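DUF6836 domain-containing protein (Clostridium leptum, PDB 4PW1) is of unknown function, an orphan protein whose nine-stranded antiparallel beta-sheet is surrounded by alpha-helices. Local coordinates at residues 36-41 and 80-85. Residues are numbered along the deposited sequence; the frame is centred on the assembly and turned at random.
Sequences GQEQEL and LRFLKD
Glu38 and Phe82 both turn their side chains so that the gamma carbon lies opposite the backbone carbonyl carbon (chi1 -64° in each); both CB atoms point toward the other segment, and the side chains meet across strand 74-76. Glu38 then bends at its next bond (chi2 82°), which folds the carboxylate back along its own loop while the elbow of the chain rests against the phenyl ring. CG of Glu38 lies 4.0 Å from CD2 of Phe82, and its OE2 comes to 3.9 Å from CE2 of the same ring. The carboxylate and ring planes are inclined at 67°, an oblique meeting and not a stack. A second, looser touch lies beyond the first, where CD2 of Leu41 stands 4.5 Å from NH2 of Arg81. The long arm of Arg81 carries its charge to salt bridges with Glu43 and Asp79, while Leu41 brings a nonpolar methyl near the guanidinium.

Strand 74-76 runs between the segments and takes the backbone pairing, with Gln39 bonded to Tyr75 and Phe82 to Arg74; no hydrogen bond joins 36-41 to 80-85 directly. Glu38 sits just before the outermost strand 39-40, and Phe82 lies two strands in, on 80-89; their CA atoms are 8.1 Å apart, and the side chains span that distance. Phenylalanine suits its buried place, where Trp31 and Tyr34 also meet its ring. Glutamate offers its CG methylene to the aromatic side and acceptors to the turn: OE2 takes the amide of Thr35, and OE1 receives a weak bond from N of Gly36 (2.8 Å). Gly36 has a positive phi, where a side chain would crowd the carbonyl oxygen before it. Held by Thr35 and more weakly by Gly36, the carboxylate probably recovers part of the cost of burying a charge against a nonpolar ring.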
# COMPACT_ATOMS: atom_id res chain seq x y z
N GLY B 36 -8.95 10.60 -9.84
CA GLY B 36 -10.34 10.50 -10.29
C GLY B 36 -10.87 11.72 -11.04
O GLY B 36 -11.98 11.69 -11.48
N GLN B 37 -10.07 12.77 -11.20
CA GLN B 37 -10.44 13.93 -12.01
C GLN B 37 -9.88 13.90 -13.43
O GLN B 37 -10.12 14.84 -14.22
CB GLN B 37 -9.96 15.19 -11.29
CG GLN B 37 -10.57 15.27 -9.89
CD GLN B 37 -10.40 16.62 -9.25
OE1 GLN B 37 -9.80 17.54 -9.81
NE2 GLN B 37 -10.96 16.76 -8.06
N GLU B 38 -9.15 12.85 -13.77
CA GLU B 38 -8.50 12.76 -15.07
C GLU B 38 -9.57 12.72 -16.19
O GLU B 38 -10.67 12.26 -15.98
CB GLU B 38 -7.60 11.52 -15.16
CG GLU B 38 -6.43 11.56 -14.17
CD GLU B 38 -6.77 11.10 -12.73
OE1 GLU B 38 -7.92 10.67 -12.45
OE2 GLU B 38 -5.84 11.18 -11.90
N GLN B 39 -9.22 13.20 -17.37
CA GLN B 39 -10.19 13.49 -18.42
C GLN B 39 -9.90 12.65 -19.66
O GLN B 39 -8.74 12.53 -20.10
CB GLN B 39 -10.10 14.97 -18.81
CG GLN B 39 -10.38 15.91 -17.68
CD GLN B 39 -11.86 15.98 -17.33
OE1 GLN B 39 -12.71 16.09 -18.18
NE2 GLN B 39 -12.15 15.94 -16.04
N GLU B 40 -10.94 12.00 -20.17
CA GLU B 40 -10.79 11.16 -21.34
C GLU B 40 -10.18 11.95 -22.48
O GLU B 40 -10.66 13.04 -22.82
CB GLU B 40 -12.15 10.66 -21.87
CG GLU B 40 -12.74 9.53 -21.10
CD GLU B 40 -13.87 8.84 -21.86
OE1 GLU B 40 -14.06 9.07 -23.08
OE2 GLU B 40 -14.54 8.02 -21.23
N LEU B 41 -9.17 11.36 -23.07
CA LEU B 41 -8.44 11.97 -24.16
C LEU B 41 -7.97 10.83 -25.07
O LEU B 41 -7.18 9.98 -24.64
CB LEU B 41 -7.20 12.69 -23.60
CG LEU B 41 -6.21 13.30 -24.63
CD1 LEU B 41 -6.87 14.42 -25.42
CD2 LEU B 41 -4.97 13.85 -23.95
N LEU B 80 0.31 12.16 -17.09
CA LEU B 80 0.07 10.74 -16.91
C LEU B 80 -1.12 10.44 -17.75
O LEU B 80 -2.01 11.28 -17.90
CB LEU B 80 -0.23 10.42 -15.43
CG LEU B 80 0.89 10.80 -14.46
CD1 LEU B 80 0.42 10.70 -13.00
CD2 LEU B 80 2.09 9.92 -14.67
N ARG B 81 -1.17 9.23 -18.26
CA ARG B 81 -2.35 8.70 -18.90
C ARG B 81 -2.71 7.37 -18.23
O ARG B 81 -1.87 6.48 -18.11
CB ARG B 81 -2.04 8.51 -20.40
CG ARG B 81 -1.96 9.89 -21.08
CD ARG B 81 -1.04 9.89 -22.25
NE ARG B 81 -1.10 11.16 -22.98
CZ ARG B 81 -0.39 12.25 -22.70
NH1 ARG B 81 0.40 12.32 -21.62
NH2 ARG B 81 -0.56 13.32 -23.45
N PHE B 82 -3.96 7.24 -17.80
CA PHE B 82 -4.44 6.07 -17.12
C PHE B 82 -5.54 5.39 -17.90
O PHE B 82 -6.50 6.02 -18.32
CB PHE B 82 -5.06 6.45 -15.78
CG PHE B 82 -4.12 7.05 -14.79
CD1 PHE B 82 -3.42 6.26 -13.90
CD2 PHE B 82 -3.99 8.44 -14.69
CE1 PHE B 82 -2.61 6.83 -12.96
CE2 PHE B 82 -3.20 9.00 -13.71
CZ PHE B 82 -2.49 8.20 -12.86
N LEU B 83 -5.43 4.06 -17.98
CA LEU B 83 -6.55 3.19 -18.39
C LEU B 83 -6.92 2.35 -17.20
O LEU B 83 -6.16 1.45 -16.80
CB LEU B 83 -6.08 2.30 -19.51
CG LEU B 83 -7.13 1.36 -20.05
CD1 LEU B 83 -8.17 2.14 -20.82
CD2 LEU B 83 -6.46 0.33 -20.96
N LYS B 84 -8.06 2.65 -16.61
CA LYS B 84 -8.48 2.05 -15.35
C LYS B 84 -9.59 1.04 -15.56
O LYS B 84 -10.66 1.38 -16.03
CB LYS B 84 -8.97 3.10 -14.37
CG LYS B 84 -9.12 2.57 -12.93
CD LYS B 84 -9.84 3.63 -12.10
CE LYS B 84 -9.66 3.45 -10.62
NZ LYS B 84 -10.23 2.16 -10.19
N ASP B 85 -9.33 -0.19 -15.12
CA ASP B 85 -10.33 -1.26 -15.10
C ASP B 85 -11.11 -1.39 -16.40
O ASP B 85 -12.32 -1.47 -16.40
CB ASP B 85 -11.25 -1.10 -13.89
CG ASP B 85 -10.55 -1.35 -12.57
OD1 ASP B 85 -9.54 -2.10 -12.52
OD2 ASP B 85 -11.04 -0.79 -11.55